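Local coordinates for ABC transporter substrate binding protein (Ribose) (Agrobacterium vitis, PDB 4WUT), which probably serves as the periplasmic sugar-binding component of an ABC transporter and holds beta-D-fucopyranose in the cleft between its two lobes, at residues V28-K31 / F37-N40; Q60-E65 / V72-N77; D204-N209 / A233-K238; M226-K231 / N247-E252. One frame throughout, in Å; residues are numbered along the deposited sequence. Where two conformers were deposited one is given.

Overall arrangement
Contacts 1 and 2 belong to one lobe and share the region around strands 25-29 and 56-60; they touch each other, and both reach the bound sugar. Contact 1 is buried and rests on one indole face, with a lysine amine reaching the ligand, whereas contact 2 is only partly buried and depends on one selenomethionine. Contacts 3 and 4 lie in the other lobe, where they meet through helix 220-232 and the turn after it. Both are more polar: contact 3 is partly buried, combines a small apolar touch with a water bridge and carries a calcium ligand, and contact 4 is a surface salt bridge between two helices.

Contact 1 of 4, residues V28-K31 / F37-N40; sequences VIVK and FWQN. With FCB (beta-D-fucopyranose), chain E.
The indole of W38 is held between V30 on one face and the edge of the F37 ring on the other, with F37 CD1 3.7 Å above the W38 plane and over its centre. On the valine side, V30 CB stands 4.1 Å from the centroid of the six-membered ring, and V30 CG1 reaches W38 CE3 at 3.6 Å. The backbone N of K31 lies over the same face, likewise off-centre, a buried N with no partner in the model. From there the K31 chain, with CG beside its own backbone N (chi1 -58°) and extended beyond, runs obliquely past W38, its CG 3.8 Å from W38 CZ2. This course delivers K31 NZ to FCB O3, a hydrogen bond of 2.8 Å. The sugar lies on F37, whose ring has FCB C1 3.8 Å above its centre, and approaches W38 obliquely, FCB C4 being 3.7 Å from W38 CZ2. W38 NE1 is tied to E65, and K31 NZ also bonds S115. The F37 face thus meets the apolar side of the fucose, with W38 set obliquely beside it, while a lysine amine grips one hydroxyl, a division of labour familiar from sugar-binding sites.

Contact 2 of 4, residues Q60-E65 / V72-N77; sequences QGPAAE and VNMVEN. With FCB (beta-D-fucopyranose), chain E.
M74, a selenomethionine on helix 68-80, points its CB at the loop formed by Q60, G61 and P62. CG lies beside the backbone N (chi1 -73°), and the chain is extended from there to the methyl group, so it projects from the helix as a straight arm. SE is the first atom to reach the loop. M74 SE sits over the glycine backbone, 3.7 Å from G61 CA, with P62 CD at 3.9 Å on the proline side, where the two side chains cross at a slant. Q60 CB, at 4.2 Å from M74 SE, is a looser neighbour. M74 CE goes furthest and settles against the next peptide, 3.4 Å from G61 O and close to P62 N. No direct hydrogen bond joins the two segments. Instead a water links them, donating to M74 O at 2.7 Å and, at a longer 3.3 Å, to Q60 OE1, an oxygen that R81 also approaches in a weak bond. Further along the loop, E65 OE1 accepts a hydrogen bond of 2.8 Å from FCB O4 and a second from S193, which fixes the acid against the sugar at the far end from M74. The strand that leads into this loop, 56-60, is the outermost of its lobe, and Q60 pairs there with V28 and V30. Helix 68-80 lies against the sheet through V75, which touches both I29 of strand 25-29 and A99 of helix 97-105, while P62 packs on D70 and Q71 in the helix's first turns.

Contact 3 of 4, residues D204-N209 / A233-K238; sequences DVLAAN and AGKAGK. With CA (calcium ion), chain F.
L206 and K235 meet where the last turn of helix 195-208 faces the turn that follows helix 220-232. L206 holds CG beside its backbone N (chi1 -66°); together with an anti second torsion this carries L206 CD1 to A233 CB at 4.0 Å, the apolar part of the contact. K235 is stretched out, every torsion beyond chi1 being anti, and its NZ comes to the C-terminal end of the helix, 3.3 Å from L206 O. K235 NZ donates to a water at 2.8 Å that lies 2.9 Å from N209 O, in the first residue beyond the helix, and probably bonds it, among other acceptors. N209 also folds back: its ND2 donates to V205 O with an N-H...O angle of 161°, on a lone pair in the carbonyl plane, and its OD1 takes a bond from K153. One turn earlier, D204 grips a calcium ion with OD1 at 2.4 Å and OD2 at 2.5 Å; N200 and a water also bind it. G234, with phi of 75°, closes helix 220-232 in a Schellman motif, and a type II turn from K235 to K238 leads into strand 240-244, a helix-to-strand connection of an alternating alpha/beta lobe.

Contact 4 of 4, residues M226-K231 / N247-E252; sequences MGRAIK and NQDLQE
The backbones of R228, within helix 220-232, and D249, in the first turn of helix 248-255, stand well apart, their CA atoms 9.4 Å from each other, so the contact is left to the side chains. R228 is extended from CG to NE, and its guanidinium bridges the gap to D249. R228 NH2 donates to D249 OD1 at 3.2 Å with an N-H...O angle of 153°, forming a salt bridge. The acceptor lies almost in the guanidinium plane, at its edge, but seen from the aspartate the arginine comes in from above, 55° out of the carboxylate plane. A water reinforces the pair: it accepts from R228 NE at 3.0 Å and donates to D249 OD1 at the same length, so OD1 receives two donors. The other carboxylate oxygen, OD2, takes a weak bond from N247 ND2, whose firmer partner is T36. N247 is the N-cap of helix 248-255: its OD1 accepts from L250 N at 3.0 Å, along a nearly straight N-H...O line of 167°. A carboxylate in the first turn should also suit the positive end of the helix dipole. R228 further rests on L199 and F253. R228 and D249 thus make a surface salt bridge beside an N-capped helix start, joining the helices that precede and follow strand 240-244 in the alternating alpha/beta order of a periplasmic binding protein lobe.

Contact 1 of 4, residues V28-K31 / F37-N40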
loop_
_atom_site.group_PDB
_atom_site.type_symbol
_atom_site.label_atom_id
_atom_site.label_comp_id
_atom_site.label_asym_id
_atom_site.label_seq_id
_atom_site.Cartn_x
_atom_site.Cartn_y
_atom_site.Cartn_z
ATOM N N VAL A 28 -1.555 6.945 15.892
ATOM C CA VAL A 28 -1.532 6.367 14.563
ATOM C C VAL A 28 -0.316 6.913 13.834
ATOM O O VAL A 28 -0.160 8.137 13.695
ATOM C CB VAL A 28 -2.804 6.708 13.785
ATOM C CG1 VAL A 28 -2.780 6.031 12.426
ATOM C CG2 VAL A 28 -4.035 6.303 14.583
ATOM N N ILE A 29 0.544 5.999 13.406
ATOM C CA ILE A 29 1.808 6.345 12.778
ATOM C C ILE A 29 1.908 5.654 11.427
ATOM O O ILE A 29 1.916 4.411 11.334
ATOM C CB ILE A 29 3.012 5.968 13.689
ATOM C CG1 ILE A 29 2.944 6.748 14.999
ATOM C CG2 ILE A 29 4.348 6.222 12.954
ATOM C CD1 ILE A 29 3.936 6.281 16.058
ATOM N N VAL A 30 1.943 6.455 10.367
ATOM C CA VAL A 30 1.934 5.925 9.018
ATOM C C VAL A 30 3.196 6.305 8.261
ATOM O O VAL A 30 4.057 6.995 8.807
ATOM C CB VAL A 30 0.675 6.377 8.238
ATOM C CG1 VAL A 30 -0.596 5.807 8.899
ATOM C CG2 VAL A 30 0.601 7.876 8.118
ATOM N N LYS A 31 3.345 5.844 7.016
ATOM C CA LYS A 31 4.610 6.024 6.328
ATOM C C LYS A 31 4.887 7.460 5.884
ATOM O O LYS A 31 6.029 7.849 5.761
ATOM C CB LYS A 31 4.724 5.116 5.114
ATOM C CG LYS A 31 4.590 3.610 5.405
ATOM C CD LYS A 31 4.815 2.822 4.126
ATOM C CE LYS A 31 4.477 1.345 4.244
ATOM N NZ LYS A 31 4.732 0.677 2.950
ATOM N N PHE A 37 -3.790 8.164 -0.131
ATOM C CA PHE A 37 -3.984 6.835 0.431
ATOM C C PHE A 37 -3.977 6.911 1.962
ATOM O O PHE A 37 -4.899 6.439 2.600
ATOM C CB PHE A 37 -2.914 5.855 -0.080
ATOM C CG PHE A 37 -3.015 4.479 0.524
ATOM C CD1 PHE A 37 -2.364 4.171 1.703
ATOM C CD2 PHE A 37 -3.761 3.485 -0.092
ATOM C CE1 PHE A 37 -2.472 2.910 2.265
ATOM C CE2 PHE A 37 -3.863 2.227 0.480
ATOM C CZ PHE A 37 -3.209 1.945 1.649
ATOM N N TRP A 38 -2.933 7.501 2.548
ATOM C CA TRP A 38 -2.838 7.541 4.009
ATOM C C TRP A 38 -3.900 8.457 4.600
ATOM O O TRP A 38 -4.375 8.210 5.705
ATOM C CB TRP A 38 -1.422 7.914 4.499
ATOM C CG TRP A 38 -0.410 6.859 4.149
ATOM C CD1 TRP A 38 0.650 6.980 3.303
ATOM C CD2 TRP A 38 -0.401 5.500 4.604
ATOM N NE1 TRP A 38 1.327 5.784 3.216
ATOM C CE2 TRP A 38 0.693 4.861 4.000
ATOM C CE3 TRP A 38 -1.217 4.769 5.458
ATOM C CZ2 TRP A 38 0.988 3.517 4.222
ATOM C CZ3 TRP A 38 -0.925 3.437 5.678
ATOM C CH2 TRP A 38 0.174 2.829 5.077
ATOM N N GLN A 39 -4.330 9.476 3.852
ATOM C CA GLN A 39 -5.412 10.320 4.339
ATOM C C GLN A 39 -6.748 9.564 4.398
ATOM O O GLN A 39 -7.607 9.871 5.226
ATOM C CB GLN A 39 -5.513 11.590 3.497
ATOM C CG GLN A 39 -4.370 12.552 3.801
ATOM C CD GLN A 39 -4.119 13.577 2.706
ATOM O OE1 GLN A 39 -4.872 13.681 1.738
ATOM N NE2 GLN A 39 -3.036 14.337 2.854
ATOM N N ASN A 40 -6.927 8.585 3.516
ATOM C CA ASN A 40 -8.123 7.739 3.595
ATOM C C ASN A 40 -8.048 6.771 4.790
ATOM O O ASN A 40 -9.059 6.514 5.447
ATOM C CB ASN A 40 -8.351 6.968 2.305
ATOM C CG ASN A 40 -9.824 6.621 2.089
ATOM O OD1 ASN A 40 -10.707 7.469 2.267
ATOM N ND2 ASN A 40 -10.101 5.359 1.750
HETATM C C1 FCB E . -0.183 1.621 -0.848
HETATM C C2 FCB E . 0.743 0.738 -0.023
HETATM C C3 FCB E . 1.267 1.434 1.111
HETATM C C4 FCB E . 1.921 2.774 0.679
HETATM C C5 FCB E . 0.842 3.505 -0.166
HETATM C C6 FCB E . 1.336 4.887 -0.687
HETATM O O1 FCB E . -0.355 0.976 -2.019
HETATM O O2 FCB E . -0.067 -0.379 0.438
HETATM O O3 FCB E . 2.245 0.554 1.722
HETATM O O4 FCB E . 3.151 2.550 -0.055
HETATM O O5 FCB E . 0.532 2.774 -1.270
#

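Contact 2 of 4, residues Q60-E65 / V72-N77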
loop_
_atom_site.group_PDB
_atom_site.type_symbol
_atom_site.label_atom_id
_atom_site.label_comp_id
_atom_site.label_asym_id
_atom_site.label_seq_id
_atom_site.Cartn_x
_atom_site.Cartn_y
_atom_site.Cartn_z
ATOM N N GLN A 60 0.216 10.806 12.537
ATOM C CA GLN A 60 1.535 11.361 12.243
ATOM C C GLN A 60 2.262 10.456 11.258
ATOM O O GLN A 60 2.002 9.251 11.194
ATOM C CB GLN A 60 2.352 11.468 13.544
ATOM C CG GLN A 60 1.519 11.726 14.822
ATOM C CD GLN A 60 1.670 10.632 15.896
ATOM O OE1 GLN A 60 2.669 10.602 16.629
ATOM N NE2 GLN A 60 0.663 9.743 16.008
ATOM N N GLY A 61 3.178 11.025 10.491
ATOM C CA GLY A 61 4.042 10.252 9.633
ATOM C C GLY A 61 5.160 11.140 9.156
ATOM O O GLY A 61 5.001 12.382 9.177
ATOM N N PRO A 62 6.287 10.535 8.748
ATOM C CA PRO A 62 7.390 11.343 8.217
ATOM C C PRO A 62 7.040 12.012 6.900
ATOM O O PRO A 62 5.937 11.860 6.380
ATOM C CB PRO A 62 8.519 10.317 8.012
ATOM C CG PRO A 62 8.191 9.205 8.959
ATOM C CD PRO A 62 6.683 9.131 8.949
ATOM N N ALA A 63 8.004 12.744 6.346
ATOM C CA ALA A 63 7.770 13.481 5.121
ATOM C C ALA A 63 7.779 12.616 3.884
ATOM O O ALA A 63 7.289 13.032 2.843
ATOM C CB ALA A 63 8.802 14.563 4.978
ATOM N N ALA A 64 8.314 11.405 3.988
ATOM C CA ALA A 64 8.391 10.517 2.836
ATOM C C ALA A 64 8.459 9.080 3.331
ATOM O O ALA A 64 8.911 8.818 4.437
ATOM C CB ALA A 64 9.611 10.825 2.018
ATOM N N GLU A 65 8.003 8.145 2.501
ATOM C CA GLU A 65 8.015 6.738 2.884
ATOM C C GLU A 65 9.398 6.138 3.020
ATOM O O GLU A 65 9.570 5.118 3.683
ATOM C CB GLU A 65 7.194 5.896 1.884
ATOM C CG GLU A 65 5.727 6.318 1.807
ATOM C CD GLU A 65 4.785 5.254 1.294
ATOM O OE1 GLU A 65 5.237 4.233 0.675
ATOM O OE2 GLU A 65 3.570 5.431 1.558
ATOM N N VAL A 72 11.024 5.467 12.900
ATOM C CA VAL A 72 11.494 4.822 14.115
ATOM C C VAL A 72 11.442 5.819 15.280
ATOM O O VAL A 72 10.950 5.530 16.357
ATOM C CB VAL A 72 12.928 4.309 13.942
ATOM C CG1 VAL A 72 13.549 3.916 15.281
ATOM C CG2 VAL A 72 12.978 3.113 12.952
ATOM N N ASN A 73 11.977 7.007 15.054
ATOM C CA ASN A 73 11.952 8.043 16.073
ATOM C C ASN A 73 10.523 8.340 16.585
ATOM O O ASN A 73 10.300 8.488 17.801
ATOM C CB ASN A 73 12.653 9.287 15.514
ATOM C CG ASN A 73 12.592 10.459 16.444
ATOM O OD1 ASN A 73 11.657 11.262 16.391
ATOM N ND2 ASN A 73 13.604 10.589 17.292
HETATM N N MSE A 74 9.555 8.401 15.673
HETATM C CA MSE A 74 8.162 8.625 16.051
HETATM C C MSE A 74 7.600 7.534 16.943
HETATM O O MSE A 74 6.905 7.818 17.908
HETATM C CB MSE A 74 7.276 8.764 14.827
HETATM C CG MSE A 74 7.481 10.054 14.136
HETATM SE SE MSE A 74 6.217 10.239 12.649
HETATM C CE MSE A 74 6.766 12.022 12.089
ATOM N N VAL A 75 7.872 6.279 16.598
ATOM C CA VAL A 75 7.375 5.189 17.414
ATOM C C VAL A 75 8.063 5.191 18.806
ATOM O O VAL A 75 7.404 5.061 19.854
ATOM C CB VAL A 75 7.596 3.844 16.702
ATOM C CG1 VAL A 75 7.178 2.705 17.602
ATOM C CG2 VAL A 75 6.859 3.795 15.368
ATOM N N GLU A 76 9.380 5.392 18.832
ATOM C CA GLU A 76 10.098 5.466 20.093
ATOM C C GLU A 76 9.512 6.556 20.966
ATOM O O GLU A 76 9.360 6.393 22.171
ATOM C CB GLU A 76 11.565 5.808 19.847
ATOM C CG GLU A 76 12.378 4.685 19.254
ATOM C CD GLU A 76 13.779 5.154 18.895
ATOM O OE1 GLU A 76 14.046 6.393 18.933
ATOM O OE2 GLU A 76 14.613 4.298 18.559
ATOM N N ASN A 77 9.241 7.703 20.362
ATOM C CA ASN A 77 8.711 8.827 21.096
ATOM C C ASN A 77 7.318 8.550 21.659
ATOM O O ASN A 77 6.991 8.961 22.771
ATOM C CB ASN A 77 8.700 10.067 20.203
ATOM C CG ASN A 77 10.107 10.608 19.929
ATOM O OD1 ASN A 77 11.066 10.256 20.617
ATOM N ND2 ASN A 77 10.216 11.476 18.929
HETATM C C1 FCB E . -0.183 1.621 -0.848
HETATM C C2 FCB E . 0.743 0.738 -0.023
HETATM C C3 FCB E . 1.267 1.434 1.111
HETATM C C4 FCB E . 1.921 2.774 0.679
HETATM C C5 FCB E . 0.842 3.505 -0.166
HETATM C C6 FCB E . 1.336 4.887 -0.687
HETATM O O1 FCB E . -0.355 0.976 -2.019
HETATM O O2 FCB E . -0.067 -0.379 0.438
HETATM O O3 FCB E . 2.245 0.554 1.722
HETATM O O4 FCB E . 3.151 2.550 -0.055
HETATM O O5 FCB E . 0.532 2.774 -1.270
HETATM O O HOH W 1 5.450 10.086 18.254
#

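Contact 3 of 4, residues D204-N209 / A233-K238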
loop_
_atom_site.group_PDB
_atom_site.type_symbol
_atom_site.label_atom_id
_atom_site.label_comp_id
_atom_site.label_asym_id
_atom_site.label_seq_id
_atom_site.Cartn_x
_atom_site.Cartn_y
_atom_site.Cartn_z
ATOM N N ASP A 204 11.683 7.153 -18.764
ATOM C CA ASP A 204 12.924 6.551 -19.153
ATOM C C ASP A 204 12.754 5.103 -19.621
ATOM O O ASP A 204 13.370 4.723 -20.596
ATOM C CB ASP A 204 13.938 6.688 -18.018
ATOM C CG ASP A 204 14.373 8.151 -17.794
ATOM O OD1 ASP A 204 14.167 9.009 -18.685
ATOM O OD2 ASP A 204 14.926 8.436 -16.715
ATOM N N VAL A 205 11.916 4.330 -18.938
ATOM C CA VAL A 205 11.648 2.954 -19.343
ATOM C C VAL A 205 10.954 2.890 -20.696
ATOM O O VAL A 205 11.259 2.026 -21.511
ATOM C CB VAL A 205 10.881 2.198 -18.269
ATOM C CG1 VAL A 205 10.605 0.770 -18.738
ATOM C CG2 VAL A 205 11.653 2.152 -17.016
ATOM N N LEU A 206 10.056 3.824 -20.946
ATOM C CA LEU A 206 9.370 3.900 -22.217
ATOM C C LEU A 206 10.341 4.249 -23.342
ATOM O O LEU A 206 10.267 3.673 -24.446
ATOM C CB LEU A 206 8.209 4.900 -22.194
ATOM C CG LEU A 206 7.027 4.556 -21.283
ATOM C CD1 LEU A 206 6.095 5.743 -21.150
ATOM C CD2 LEU A 206 6.256 3.302 -21.724
ATOM N N ALA A 207 11.234 5.201 -23.098
ATOM C CA ALA A 207 12.168 5.609 -24.115
ATOM C C ALA A 207 13.203 4.515 -24.420
ATOM O O ALA A 207 13.679 4.413 -25.533
ATOM C CB ALA A 207 12.863 6.904 -23.721
ATOM N N ALA A 208 13.558 3.734 -23.400
ATOM C CA ALA A 208 14.524 2.662 -23.526
ATOM C C ALA A 208 13.937 1.429 -24.184
ATOM O O ALA A 208 14.686 0.605 -24.689
ATOM C CB ALA A 208 15.065 2.289 -22.156
ATOM N N ASN A 209 12.610 1.288 -24.145
ATOM C CA ASN A 209 11.963 0.052 -24.585
ATOM C C ASN A 209 10.776 0.314 -25.521
ATOM O O ASN A 209 9.616 0.262 -25.116
ATOM C CB ASN A 209 11.503 -0.773 -23.386
ATOM C CG ASN A 209 12.648 -1.166 -22.476
ATOM O OD1 ASN A 209 13.355 -2.157 -22.737
ATOM N ND2 ASN A 209 12.832 -0.410 -21.413
ATOM N N ALA A 233 4.157 10.848 -23.002
ATOM C CA ALA A 233 4.885 10.206 -24.083
ATOM C C ALA A 233 4.036 9.965 -25.338
ATOM O O ALA A 233 4.568 9.531 -26.361
ATOM C CB ALA A 233 5.452 8.884 -23.586
ATOM N N GLY A 234 2.732 10.222 -25.245
ATOM C CA GLY A 234 1.808 9.962 -26.329
ATOM C C GLY A 234 1.498 8.485 -26.488
ATOM O O GLY A 234 1.081 8.056 -27.569
ATOM N N LYS A 235 1.679 7.711 -25.425
ATOM C CA LYS A 235 1.496 6.272 -25.506
ATOM C C LYS A 235 0.267 5.712 -24.762
ATOM O O LYS A 235 0.145 4.509 -24.607
ATOM C CB LYS A 235 2.772 5.561 -25.062
ATOM C CG LYS A 235 3.912 5.767 -26.061
ATOM C CD LYS A 235 5.245 5.207 -25.570
ATOM C CE LYS A 235 6.308 5.236 -26.654
ATOM N NZ LYS A 235 7.661 4.754 -26.242
ATOM N N ALA A 236 -0.651 6.572 -24.326
ATOM C CA ALA A 236 -1.839 6.087 -23.634
ATOM C C ALA A 236 -2.607 5.123 -24.531
ATOM O O ALA A 236 -2.920 5.442 -25.676
ATOM C CB ALA A 236 -2.727 7.245 -23.200
ATOM N N GLY A 237 -2.905 3.939 -24.005
ATOM C CA GLY A 237 -3.630 2.939 -24.776
ATOM C C GLY A 237 -2.756 2.141 -25.741
ATOM O O GLY A 237 -3.243 1.213 -26.383
ATOM N N LYS A 238 -1.472 2.479 -25.831
ATOM C CA LYS A 238 -0.542 1.801 -26.745
ATOM C C LYS A 238 0.330 0.767 -26.029
ATOM O O LYS A 238 1.176 0.117 -26.644
ATOM C CB LYS A 238 0.364 2.805 -27.449
ATOM C CG LYS A 238 -0.377 3.802 -28.314
ATOM C CD LYS A 238 0.588 4.654 -29.118
ATOM C CE LYS A 238 -0.132 5.736 -29.903
ATOM N NZ LYS A 238 -1.152 5.162 -30.816
HETATM CA CA CA F . 15.132 10.809 -17.406
HETATM O O HOH W 2 7.501 2.295 -24.915
HETATM O O HOH W 3 13.712 11.935 -19.065
#

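Contact 4 of 4, residues M226-K231 / N247-E252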
loop_
_atom_site.group_PDB
_atom_site.type_symbol
_atom_site.label_atom_id
_atom_site.label_comp_id
_atom_site.label_asym_id
_atom_site.label_seq_id
_atom_site.Cartn_x
_atom_site.Cartn_y
_atom_site.Cartn_z
HETATM N N MSE A 226 3.453 6.977 -13.271
HETATM C CA MSE A 226 3.445 6.098 -14.435
HETATM C C MSE A 226 2.400 6.556 -15.449
HETATM O O MSE A 226 2.702 6.723 -16.626
HETATM C CB MSE A 226 3.133 4.674 -13.980
HETATM C CG MSE A 226 3.085 3.674 -15.105
HETATM SE SE MSE A 226 2.531 1.936 -14.445
HETATM C CE MSE A 226 0.659 2.324 -14.093
ATOM N N GLY A 227 1.177 6.777 -14.990
ATOM C CA GLY A 227 0.132 7.167 -15.906
ATOM C C GLY A 227 0.453 8.488 -16.563
ATOM O O GLY A 227 0.270 8.666 -17.769
ATOM N N ARG A 228 0.970 9.421 -15.776
ATOM C CA ARG A 228 1.281 10.740 -16.319
ATOM C C ARG A 228 2.389 10.641 -17.360
ATOM O O ARG A 228 2.335 11.317 -18.387
ATOM C CB ARG A 228 1.678 11.697 -15.201
ATOM C CG ARG A 228 0.548 12.031 -14.282
ATOM C CD ARG A 228 0.914 13.083 -13.259
ATOM N NE ARG A 228 -0.221 13.346 -12.386
ATOM C CZ ARG A 228 -0.188 14.143 -11.327
ATOM N NH1 ARG A 228 0.931 14.788 -11.024
ATOM N NH2 ARG A 228 -1.275 14.301 -10.583
ATOM N N ALA A 229 3.387 9.801 -17.105
ATOM C CA ALA A 229 4.465 9.562 -18.068
ATOM C C ALA A 229 3.964 8.979 -19.377
ATOM O O ALA A 229 4.393 9.394 -20.452
ATOM C CB ALA A 229 5.537 8.651 -17.470
ATOM N N ILE A 230 3.077 7.985 -19.281
ATOM C CA ILE A 230 2.518 7.363 -20.471
ATOM C C ILE A 230 1.768 8.393 -21.326
ATOM O O ILE A 230 1.925 8.463 -22.546
ATOM C CB ILE A 230 1.568 6.233 -20.057
ATOM C CG1 ILE A 230 2.355 5.073 -19.437
ATOM C CG2 ILE A 230 0.762 5.750 -21.227
ATOM C CD1 ILE A 230 1.496 4.077 -18.738
ATOM N N LYS A 231 0.966 9.213 -20.666
ATOM C CA LYS A 231 0.188 10.223 -21.358
ATOM C C LYS A 231 1.120 11.206 -22.030
ATOM O O LYS A 231 0.949 11.549 -23.198
ATOM C CB LYS A 231 -0.716 10.942 -20.373
ATOM C CG LYS A 231 -1.951 10.169 -20.006
ATOM C CD LYS A 231 -2.923 11.026 -19.217
ATOM C CE LYS A 231 -3.327 12.245 -19.990
ATOM N NZ LYS A 231 -3.788 11.911 -21.371
ATOM N N ASN A 247 -7.283 6.574 -5.875
ATOM C CA ASN A 247 -7.644 7.973 -5.702
ATOM C C ASN A 247 -8.221 8.570 -6.983
ATOM O O ASN A 247 -8.408 7.865 -7.967
ATOM C CB ASN A 247 -6.443 8.778 -5.201
ATOM C CG ASN A 247 -5.498 9.180 -6.298
ATOM O OD1 ASN A 247 -5.460 8.603 -7.385
ATOM N ND2 ASN A 247 -4.672 10.183 -5.994
ATOM N N GLN A 248 -8.485 9.867 -6.971
ATOM C CA GLN A 248 -9.119 10.518 -8.126
ATOM C C GLN A 248 -8.275 10.395 -9.407
ATOM O O GLN A 248 -8.809 10.124 -10.486
ATOM C CB GLN A 248 -9.414 11.985 -7.813
ATOM C CG GLN A 248 -10.409 12.192 -6.676
ATOM C CD GLN A 248 -11.733 11.487 -6.908
ATOM O OE1 GLN A 248 -12.363 11.636 -7.966
ATOM N NE2 GLN A 248 -12.169 10.717 -5.915
ATOM N N ASP A 249 -6.962 10.574 -9.314
ATOM C CA ASP A 249 -6.123 10.488 -10.512
ATOM C C ASP A 249 -6.212 9.095 -11.140
ATOM O O ASP A 249 -6.263 8.942 -12.349
ATOM C CB ASP A 249 -4.649 10.753 -10.198
ATOM C CG ASP A 249 -4.403 12.114 -9.597
ATOM O OD1 ASP A 249 -4.202 13.063 -10.365
ATOM O OD2 ASP A 249 -4.375 12.232 -8.355
ATOM N N LEU A 250 -6.142 8.069 -10.309
ATOM C CA LEU A 250 -6.171 6.701 -10.803
ATOM C C LEU A 250 -7.550 6.335 -11.362
ATOM O O LEU A 250 -7.648 5.670 -12.399
ATOM C CB LEU A 250 -5.711 5.737 -9.706
ATOM C CG LEU A 250 -4.240 5.956 -9.320
ATOM C CD1 LEU A 250 -3.876 5.226 -8.037
ATOM C CD2 LEU A 250 -3.366 5.502 -10.461
ATOM N N GLN A 251 -8.606 6.810 -10.720
ATOM C CA GLN A 251 -9.950 6.613 -11.256
ATOM C C GLN A 251 -10.036 7.220 -12.654
ATOM O O GLN A 251 -10.590 6.612 -13.576
ATOM C CB GLN A 251 -10.998 7.252 -10.353
ATOM C CG GLN A 251 -11.236 6.502 -9.083
ATOM C CD GLN A 251 -12.146 7.255 -8.126
ATOM O OE1 GLN A 251 -13.271 7.636 -8.482
ATOM N NE2 GLN A 251 -11.653 7.494 -6.901
ATOM N N GLU A 252 -9.476 8.416 -12.809
ATOM C CA GLU A 252 -9.528 9.096 -14.107
ATOM C C GLU A 252 -8.733 8.371 -15.191
ATOM O O GLU A 252 -9.190 8.312 -16.356
ATOM C CB GLU A 252 -9.075 10.552 -13.989
ATOM C CG GLU A 252 -10.090 11.422 -13.267
ATOM C CD GLU A 252 -11.499 11.262 -13.843
ATOM O OE1 GLU A 252 -11.778 11.838 -14.922
ATOM O OE2 GLU A 252 -12.322 10.535 -13.227
HETATM O O HOH W 4 -3.092 12.572 -13.063
#